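PDB 5IM3: ribonucleoside-diphosphate reductase from Pseudomonas aeruginosa, which probably reduces ribonucleoside diphosphates to the deoxyribonucleotides needed for DNA synthesis, with thioredoxin as reductant, and binds dATP in an ATP cone. Local coordinates for residues A[166-171]-A[203-208]; A[666-671]-A[682-687]; A[801-806]-A[826-831]. One frame throughout, in Å; residues are numbered along the deposited sequence.

Interaction 1: residues A[166-171]-A[203-208]; sequences NTIISE and TALVMT
L205 reaches across from helix 198-210 and sets one methyl, CD2, against two isoleucines of helix 162-173. That methyl does all the close touching on its side. I168 meets it with the end of its chain: CD1 lies 3.9 Å from L205 CD2. Here the two side chains run at a slant to each other. I169 comes in with its short branch instead, and its CG2 lies 4.0 Å from L205 CD2. This pair crosses at about a right angle. The first torsions of the two isoleucines are alike, with CG1 between the backbone N and the carbonyl carbon (chi1 59° in I168). They differ at the second. In I168 the chain is extended there, which brings CD1 to L205. In I169, chi2 of 102° turns CD1 off its usual staggered position and leads it away, so the touching is done by CG2. The backbones stay apart, with I169 CA and L205 CA 8.9 Å from each other. Both helices lie in the second ATP cone range. L226 of helix 219-239 and T188 of helix 181-190 also touch L205, which places it inside this helical bundle. The contact is small and wholly apolar. It rests on methyl-to-methyl dispersion and exclusion of water, with no polar group taking part.

Interaction 2: residues A[666-671]-A[682-687]; sequences QDALYL and IAFADQ
The ring of F684 packs against A668 and L669, two successive residues of helix 665-672. F684 has CG anti to its backbone N (chi1 172°). This stretches the side chain from helix 679-707 toward the other helix. Its ring then offers CD2, CE2 and CZ to the partners. A668 has no rotamer to choose; its CB sits 4.2 Å from F684 CE2 and as far from CZ. L669 uses a longer arm. Its CG lies anti to the carbonyl carbon (chi1 -69°), and chi2 of 175° extends one branch further. The CA–CB bond of L669 does not aim at the partner helix, but the end of the chain bends nearer. Its other methyl, CD2, comes to 3.9 Å from F684 CD2. Both methyl groups approach the ring at a slant. All three residues are buried, and the contact is purely apolar. Polar ties lie elsewhere on the two helices: Y670 OH bonds T788, and D686 forms a salt bridge with K868. The ring of F684 also meets that of F665, at the start of the partner helix. Helix 665-672 follows strand 659-663, which pairs with strand 600-608 in the barrel sheet. Helix 679-707 comes next in the chain, with helix 856-866 packed against I682 and A685.

Interaction 3: residues A[801-806]-A[826-831]; sequences EFTVIN and DLKYYD
K828 and I805 have the most surface covered here, and each faces one main partner. The CA–CB bond of K828 does not aim at the strand, but the chain is extended beyond CG and its end comes nearer. Its aliphatic CE then lies against T803, 4.0 Å from T803 CG2 and 4.2 Å from T803 OG1. The two side chains cross at about a right angle. T803 has OG1 between its backbone N and carbonyl carbon (chi1 80°), and CG2 beside the N. This turns both branches to K828 CE. The polar ends share a third residue outside both segments, E214. K828 NZ forms a salt bridge with E214 OE1, and T803 OG1 is hydrogen-bonded to E214 OE2. The carboxylate thus links strand and helix where they do not bond directly. It probably also favours the charged lysine. Further along, I805 meets L827 in a plain apolar contact, with I805 CG2 4.2 Å from L827 CD1. Both residues are buried. The helix closes soon after in a Schellman motif, with D831 N bonded to K828 O and D831 at positive phi. Strand 802-805 forms an antiparallel hairpin with strand 792-795. N806 then caps helix 807-815, its OD1 accepting from Y808 N. E214 lies in the second ATP cone range, between helices 198-210 and 219-239, so this site joins the barrel range to the cone. At the end of helix 821-829, Y829 stacks on H72 of the second subunit, on helix 69-88.

How the interactions relate
The three contacts follow one another in series, and none nests in or crosses another. Interaction 1 comes first and closes a mainly helical loop of 31 residues in the second ATP cone. Interaction 2 lies far along the chain, in the barrel range, and closes a short connection of 10 residues between consecutive helices. Interaction 3 closes 19 residues that are mostly helix. Interactions 1 and 2 do not touch, and their centres are 37 Å apart. Interaction 3 meets both, at 25 Å from each between centres. M207 O packs on F802 CE2 at 4.2 Å, and Y670 OH lies 3.2 Å from N806 ND2. Segment 801-806 thus bridges cone and barrel ranges.

Interaction 1: residues A[166-171]-A[203-208]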
loop_
_atom_site.group_PDB
_atom_site.type_symbol
_atom_site.label_atom_id
_atom_site.label_comp_id
_atom_site.label_asym_id
_atom_site.label_seq_id
_atom_site.Cartn_x
_atom_site.Cartn_y
_atom_site.Cartn_z
ATOM N N ASN A 166 26.141 -60.814 4.759
ATOM C CA ASN A 166 25.834 -60.951 3.340
ATOM C C ASN A 166 24.436 -61.515 3.123
ATOM O O ASN A 166 23.818 -61.253 2.085
ATOM C CB ASN A 166 26.872 -61.845 2.659
ATOM C CG ASN A 166 28.210 -61.154 2.480
ATOM O OD1 ASN A 166 28.475 -60.553 1.439
ATOM N ND2 ASN A 166 29.061 -61.237 3.497
ATOM N N THR A 167 23.920 -62.282 4.085
ATOM C CA THR A 167 22.620 -62.920 3.900
ATOM C C THR A 167 21.484 -61.908 3.983
ATOM O O THR A 167 20.563 -61.934 3.158
ATOM C CB THR A 167 22.422 -64.024 4.939
ATOM O OG1 THR A 167 23.514 -64.949 4.873
ATOM C CG2 THR A 167 21.116 -64.768 4.686
ATOM N N ILE A 168 21.524 -61.011 4.972
ATOM C CA ILE A 168 20.415 -60.081 5.160
ATOM C C ILE A 168 20.391 -59.036 4.051
ATOM O O ILE A 168 19.318 -58.611 3.607
ATOM C CB ILE A 168 20.481 -59.428 6.555
ATOM C CG1 ILE A 168 21.797 -58.669 6.747
ATOM C CG2 ILE A 168 20.313 -60.483 7.643
ATOM C CD1 ILE A 168 21.844 -57.851 8.023
ATOM N N ILE A 169 21.564 -58.603 3.579
ATOM C CA ILE A 169 21.580 -57.574 2.544
ATOM C C ILE A 169 21.183 -58.167 1.199
ATOM O O ILE A 169 20.616 -57.468 0.350
ATOM C CB ILE A 169 22.955 -56.878 2.473
ATOM C CG1 ILE A 169 24.012 -57.805 1.873
ATOM C CG2 ILE A 169 23.391 -56.401 3.849
ATOM C CD1 ILE A 169 24.323 -57.504 0.418
ATOM N N SER A 170 21.460 -59.453 0.980
ATOM C CA SER A 170 21.046 -60.094 -0.263
ATOM C C SER A 170 19.543 -60.339 -0.270
ATOM O O SER A 170 18.854 -60.021 -1.245
ATOM C CB SER A 170 21.807 -61.404 -0.463
ATOM O OG SER A 170 21.447 -62.011 -1.692
ATOM N N GLU A 171 19.015 -60.906 0.816
ATOM C CA GLU A 171 17.571 -61.058 0.941
ATOM C C GLU A 171 16.858 -59.711 0.936
ATOM O O GLU A 171 15.656 -59.661 0.657
ATOM C CB GLU A 171 17.235 -61.837 2.216
ATOM C CG GLU A 171 17.737 -63.284 2.206
ATOM C CD GLU A 171 17.343 -64.068 3.450
ATOM O OE1 GLU A 171 16.883 -63.448 4.434
ATOM O OE2 GLU A 171 17.494 -65.310 3.439
ATOM N N THR A 203 21.575 -50.048 12.501
ATOM C CA THR A 203 21.261 -48.660 12.185
ATOM C C THR A 203 22.269 -48.081 11.201
ATOM O O THR A 203 21.913 -47.237 10.371
ATOM C CB THR A 203 21.220 -47.816 13.463
ATOM O OG1 THR A 203 22.545 -47.647 13.979
ATOM C CG2 THR A 203 20.341 -48.477 14.528
ATOM N N ALA A 204 23.526 -48.527 11.271
ATOM C CA ALA A 204 24.515 -48.111 10.283
ATOM C C ALA A 204 24.164 -48.644 8.898
ATOM O O ALA A 204 24.333 -47.941 7.895
ATOM C CB ALA A 204 25.906 -48.581 10.706
ATOM N N LEU A 205 23.678 -49.884 8.824
ATOM C CA LEU A 205 23.197 -50.412 7.551
ATOM C C LEU A 205 22.011 -49.607 7.038
ATOM O O LEU A 205 21.901 -49.345 5.836
ATOM C CB LEU A 205 22.810 -51.884 7.703
ATOM C CG LEU A 205 23.777 -52.907 7.106
ATOM C CD1 LEU A 205 25.126 -52.859 7.803
ATOM C CD2 LEU A 205 23.174 -54.297 7.188
ATOM N N VAL A 206 21.112 -49.209 7.938
ATOM C CA VAL A 206 19.949 -48.431 7.531
ATOM C C VAL A 206 20.368 -47.030 7.105
ATOM O O VAL A 206 19.842 -46.480 6.130
ATOM C CB VAL A 206 18.912 -48.399 8.669
ATOM C CG1 VAL A 206 17.733 -47.499 8.311
ATOM C CG2 VAL A 206 18.429 -49.808 8.980
ATOM N N MET A 207 21.325 -46.434 7.818
ATOM C CA MET A 207 21.738 -45.067 7.513
ATOM C C MET A 207 22.249 -44.952 6.082
ATOM O O MET A 207 21.888 -44.018 5.355
ATOM C CB MET A 207 22.810 -44.608 8.503
ATOM C CG MET A 207 22.260 -44.085 9.822
ATOM S SD MET A 207 21.357 -42.537 9.629
ATOM C CE MET A 207 20.877 -42.204 11.323
ATOM N N THR A 208 23.091 -45.892 5.658
ATOM C CA THR A 208 23.650 -45.870 4.315
ATOM C C THR A 208 22.784 -46.617 3.308
ATOM O O THR A 208 23.238 -46.880 2.191
ATOM C CB THR A 208 25.067 -46.455 4.311
ATOM O OG1 THR A 208 25.004 -47.884 4.306
ATOM C CG2 THR A 208 25.849 -45.987 5.534
#

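Interaction 2: residues A[666-671]-A[682-687]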
loop_
_atom_site.group_PDB
_atom_site.type_symbol
_atom_site.label_atom_id
_atom_site.label_comp_id
_atom_site.label_asym_id
_atom_site.label_seq_id
_atom_site.Cartn_x
_atom_site.Cartn_y
_atom_site.Cartn_z
ATOM N N GLN A 666 -3.881 -40.696 -7.630
ATOM C CA GLN A 666 -2.843 -40.032 -8.410
ATOM C C GLN A 666 -1.823 -41.040 -8.920
ATOM O O GLN A 666 -1.405 -40.980 -10.082
ATOM C CB GLN A 666 -2.169 -38.950 -7.564
ATOM C CG GLN A 666 -0.922 -38.323 -8.183
ATOM C CD GLN A 666 -1.231 -37.434 -9.373
ATOM O OE1 GLN A 666 -1.276 -36.211 -9.250
ATOM N NE2 GLN A 666 -1.440 -38.045 -10.531
ATOM N N ASP A 667 -1.419 -41.985 -8.068
ATOM C CA ASP A 667 -0.479 -43.014 -8.495
ATOM C C ASP A 667 -1.096 -43.931 -9.544
ATOM O O ASP A 667 -0.390 -44.413 -10.436
ATOM C CB ASP A 667 -0.005 -43.820 -7.287
ATOM C CG ASP A 667 0.881 -43.009 -6.356
ATOM O OD1 ASP A 667 1.086 -41.806 -6.626
ATOM O OD2 ASP A 667 1.364 -43.570 -5.350
ATOM N N ALA A 668 -2.403 -44.180 -9.461
ATOM C CA ALA A 668 -3.063 -44.964 -10.498
ATOM C C ALA A 668 -3.048 -44.229 -11.833
ATOM O O ALA A 668 -2.941 -44.859 -12.890
ATOM C CB ALA A 668 -4.496 -45.294 -10.081
ATOM N N LEU A 669 -3.167 -42.897 -11.805
ATOM C CA LEU A 669 -3.043 -42.115 -13.032
ATOM C C LEU A 669 -1.654 -42.269 -13.640
ATOM O O LEU A 669 -1.516 -42.432 -14.858
ATOM C CB LEU A 669 -3.336 -40.638 -12.753
ATOM C CG LEU A 669 -4.768 -40.233 -12.406
ATOM C CD1 LEU A 669 -4.813 -38.759 -12.036
ATOM C CD2 LEU A 669 -5.721 -40.516 -13.553
ATOM N N TYR A 670 -0.611 -42.213 -12.808
ATOM C CA TYR A 670 0.748 -42.398 -13.307
ATOM C C TYR A 670 0.876 -43.707 -14.074
ATOM O O TYR A 670 1.448 -43.748 -15.169
ATOM C CB TYR A 670 1.748 -42.372 -12.146
ATOM C CG TYR A 670 1.903 -41.037 -11.444
ATOM C CD1 TYR A 670 1.690 -39.837 -12.113
ATOM C CD2 TYR A 670 2.277 -40.981 -10.107
ATOM C CE1 TYR A 670 1.840 -38.620 -11.468
ATOM C CE2 TYR A 670 2.426 -39.772 -9.453
ATOM C CZ TYR A 670 2.209 -38.595 -10.138
ATOM O OH TYR A 670 2.361 -37.390 -9.491
ATOM N N LEU A 671 0.352 -44.797 -13.506
ATOM C CA LEU A 671 0.493 -46.104 -14.140
ATOM C C LEU A 671 -0.193 -46.169 -15.495
ATOM O O LEU A 671 0.168 -47.014 -16.318
ATOM C CB LEU A 671 -0.065 -47.194 -13.224
ATOM C CG LEU A 671 0.708 -47.431 -11.926
ATOM C CD1 LEU A 671 0.029 -48.500 -11.084
ATOM C CD2 LEU A 671 2.152 -47.823 -12.220
ATOM N N ILE A 682 -10.471 -37.378 -15.968
ATOM C CA ILE A 682 -11.874 -37.221 -15.605
ATOM C C ILE A 682 -12.657 -38.473 -15.977
ATOM O O ILE A 682 -13.559 -38.902 -15.245
ATOM C CB ILE A 682 -12.446 -35.960 -16.278
ATOM C CG1 ILE A 682 -11.899 -34.712 -15.578
ATOM C CG2 ILE A 682 -13.968 -35.974 -16.269
ATOM C CD1 ILE A 682 -12.342 -33.401 -16.199
ATOM N N ALA A 683 -12.323 -39.080 -17.117
ATOM C CA ALA A 683 -12.992 -40.307 -17.534
ATOM C C ALA A 683 -12.659 -41.462 -16.598
ATOM O O ALA A 683 -13.544 -42.229 -16.199
ATOM C CB ALA A 683 -12.602 -40.649 -18.971
ATOM N N PHE A 684 -11.380 -41.611 -16.240
ATOM C CA PHE A 684 -10.992 -42.681 -15.327
ATOM C C PHE A 684 -11.627 -42.497 -13.953
ATOM O O PHE A 684 -12.018 -43.476 -13.306
ATOM C CB PHE A 684 -9.470 -42.750 -15.208
ATOM C CG PHE A 684 -8.996 -43.697 -14.146
ATOM C CD1 PHE A 684 -9.139 -45.066 -14.306
ATOM C CD2 PHE A 684 -8.411 -43.220 -12.985
ATOM C CE1 PHE A 684 -8.709 -45.943 -13.325
ATOM C CE2 PHE A 684 -7.977 -44.090 -12.000
ATOM C CZ PHE A 684 -8.128 -45.453 -12.170
ATOM N N ALA A 685 -11.731 -41.250 -13.484
ATOM C CA ALA A 685 -12.358 -40.996 -12.189
ATOM C C ALA A 685 -13.830 -41.383 -12.208
ATOM O O ALA A 685 -14.357 -41.916 -11.224
ATOM C CB ALA A 685 -12.208 -39.524 -11.809
ATOM N N ASP A 686 -14.511 -41.116 -13.324
ATOM C CA ASP A 686 -15.918 -41.477 -13.454
ATOM C C ASP A 686 -16.099 -42.989 -13.445
ATOM O O ASP A 686 -16.873 -43.529 -12.645
ATOM C CB ASP A 686 -16.481 -40.873 -14.743
ATOM C CG ASP A 686 -17.988 -41.013 -14.854
ATOM O OD1 ASP A 686 -18.547 -41.994 -14.319
ATOM O OD2 ASP A 686 -18.616 -40.136 -15.483
ATOM N N GLN A 687 -15.381 -43.690 -14.327
ATOM C CA GLN A 687 -15.622 -45.114 -14.528
ATOM C C GLN A 687 -15.092 -45.957 -13.375
ATOM O O GLN A 687 -15.690 -46.985 -13.041
ATOM C CB GLN A 687 -14.989 -45.558 -15.843
ATOM C CG GLN A 687 -15.533 -44.821 -17.051
ATOM C CD GLN A 687 -14.761 -45.126 -18.315
ATOM O OE1 GLN A 687 -14.479 -44.232 -19.113
ATOM N NE2 GLN A 687 -14.411 -46.393 -18.506
#

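Interaction 3: residues A[801-806]-A[826-831]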
loop_
_atom_site.group_PDB
_atom_site.type_symbol
_atom_site.label_atom_id
_atom_site.label_comp_id
_atom_site.label_asym_id
_atom_site.label_seq_id
_atom_site.Cartn_x
_atom_site.Cartn_y
_atom_site.Cartn_z
ATOM N N GLU A 801 19.771 -34.225 6.087
ATOM C CA GLU A 801 18.468 -34.162 5.438
ATOM C C GLU A 801 18.481 -35.091 4.235
ATOM O O GLU A 801 19.444 -35.102 3.462
ATOM C CB GLU A 801 18.110 -32.726 5.021
ATOM C CG GLU A 801 18.852 -32.188 3.799
ATOM C CD GLU A 801 20.314 -31.903 4.075
ATOM O OE1 GLU A 801 20.808 -30.856 3.605
ATOM O OE2 GLU A 801 20.965 -32.716 4.763
ATOM N N PHE A 802 17.414 -35.871 4.087
ATOM C CA PHE A 802 17.302 -36.875 3.037
ATOM C C PHE A 802 16.156 -36.479 2.119
ATOM O O PHE A 802 15.016 -36.332 2.572
ATOM C CB PHE A 802 17.064 -38.264 3.634
ATOM C CG PHE A 802 18.187 -38.750 4.513
ATOM C CD1 PHE A 802 18.444 -38.148 5.734
ATOM C CD2 PHE A 802 18.978 -39.818 4.121
ATOM C CE1 PHE A 802 19.474 -38.594 6.542
ATOM C CE2 PHE A 802 20.010 -40.270 4.927
ATOM C CZ PHE A 802 20.257 -39.657 6.138
ATOM N N THR A 803 16.455 -36.298 0.838
ATOM C CA THR A 803 15.441 -35.913 -0.133
ATOM C C THR A 803 14.750 -37.156 -0.675
ATOM O O THR A 803 15.379 -38.199 -0.866
ATOM C CB THR A 803 16.055 -35.116 -1.289
ATOM O OG1 THR A 803 16.668 -36.016 -2.219
ATOM C CG2 THR A 803 17.111 -34.138 -0.781
ATOM N N VAL A 804 13.447 -37.039 -0.915
ATOM C CA VAL A 804 12.643 -38.121 -1.467
ATOM C C VAL A 804 11.944 -37.600 -2.713
ATOM O O VAL A 804 11.274 -36.564 -2.666
ATOM C CB VAL A 804 11.617 -38.651 -0.448
ATOM C CG1 VAL A 804 10.743 -39.741 -1.071
ATOM C CG2 VAL A 804 12.330 -39.174 0.791
ATOM N N ILE A 805 12.094 -38.323 -3.818
ATOM C CA ILE A 805 11.577 -37.908 -5.116
ATOM C C ILE A 805 10.526 -38.912 -5.567
ATOM O O ILE A 805 10.719 -40.126 -5.440
ATOM C CB ILE A 805 12.710 -37.794 -6.156
ATOM C CG1 ILE A 805 13.782 -36.821 -5.653
ATOM C CG2 ILE A 805 12.163 -37.351 -7.515
ATOM C CD1 ILE A 805 14.987 -36.696 -6.565
ATOM N N ASN A 806 9.411 -38.392 -6.093
ATOM C CA ASN A 806 8.311 -39.177 -6.645
ATOM C C ASN A 806 8.845 -40.421 -7.350
ATOM O O ASN A 806 9.507 -40.304 -8.390
ATOM C CB ASN A 806 7.496 -38.315 -7.611
ATOM C CG ASN A 806 6.297 -39.044 -8.192
ATOM O OD1 ASN A 806 6.247 -40.274 -8.224
ATOM N ND2 ASN A 806 5.324 -38.277 -8.670
ATOM N N ASP A 826 18.477 -30.228 -10.743
ATOM C CA ASP A 826 17.440 -29.320 -11.222
ATOM C C ASP A 826 16.153 -29.487 -10.424
ATOM O O ASP A 826 15.470 -28.501 -10.127
ATOM C CB ASP A 826 17.177 -29.551 -12.711
ATOM C CG ASP A 826 18.239 -28.927 -13.598
ATOM O OD1 ASP A 826 18.931 -27.993 -13.139
ATOM O OD2 ASP A 826 18.382 -29.367 -14.761
ATOM N N LEU A 827 15.807 -30.726 -10.064
ATOM C CA LEU A 827 14.581 -30.961 -9.308
ATOM C C LEU A 827 14.639 -30.301 -7.935
ATOM O O LEU A 827 13.663 -29.680 -7.498
ATOM C CB LEU A 827 14.326 -32.464 -9.174
ATOM C CG LEU A 827 13.847 -33.155 -10.452
ATOM C CD1 LEU A 827 13.856 -34.662 -10.274
ATOM C CD2 LEU A 827 12.455 -32.674 -10.839
ATOM N N LYS A 828 15.771 -30.423 -7.240
ATOM C CA LYS A 828 15.931 -29.730 -5.963
ATOM C C LYS A 828 15.776 -28.224 -6.137
ATOM O O LYS A 828 15.055 -27.568 -5.376
ATOM C CB LYS A 828 17.294 -30.055 -5.354
ATOM C CG LYS A 828 17.497 -31.516 -5.021
ATOM C CD LYS A 828 18.836 -31.722 -4.344
ATOM C CE LYS A 828 19.125 -33.189 -4.110
ATOM N NZ LYS A 828 20.490 -33.387 -3.553
ATOM N N TYR A 829 16.452 -27.657 -7.141
ATOM C CA TYR A 829 16.366 -26.220 -7.371
ATOM C C TYR A 829 14.924 -25.782 -7.582
ATOM O O TYR A 829 14.522 -24.706 -7.124
ATOM C CB TYR A 829 17.224 -25.830 -8.575
ATOM C CG TYR A 829 17.211 -24.347 -8.879
ATOM C CD1 TYR A 829 18.041 -23.471 -8.193
ATOM C CD2 TYR A 829 16.372 -23.825 -9.854
ATOM C CE1 TYR A 829 18.036 -22.115 -8.469
ATOM C CE2 TYR A 829 16.359 -22.471 -10.138
ATOM C CZ TYR A 829 17.191 -21.620 -9.443
ATOM O OH TYR A 829 17.182 -20.270 -9.720
ATOM N N TYR A 830 14.128 -26.604 -8.266
ATOM C CA TYR A 830 12.740 -26.283 -8.560
ATOM C C TYR A 830 11.767 -26.928 -7.575
ATOM O O TYR A 830 10.562 -26.978 -7.846
ATOM C CB TYR A 830 12.403 -26.694 -9.993
ATOM C CG TYR A 830 13.066 -25.825 -11.038
ATOM C CD1 TYR A 830 12.637 -24.522 -11.258
ATOM C CD2 TYR A 830 14.119 -26.306 -11.809
ATOM C CE1 TYR A 830 13.240 -23.720 -12.210
ATOM C CE2 TYR A 830 14.726 -25.510 -12.766
ATOM C CZ TYR A 830 14.280 -24.217 -12.961
ATOM O OH TYR A 830 14.873 -23.413 -13.907
ATOM N N ASP A 831 12.265 -27.414 -6.437
ATOM C CA ASP A 831 11.421 -28.020 -5.406
ATOM C C ASP A 831 10.508 -29.092 -5.996
ATOM O O ASP A 831 9.359 -29.263 -5.581
ATOM C CB ASP A 831 10.609 -26.953 -4.668
ATOM C CG ASP A 831 11.481 -25.859 -4.081
ATOM O OD1 ASP A 831 12.243 -26.144 -3.133
ATOM O OD2 ASP A 831 11.404 -24.710 -4.565
#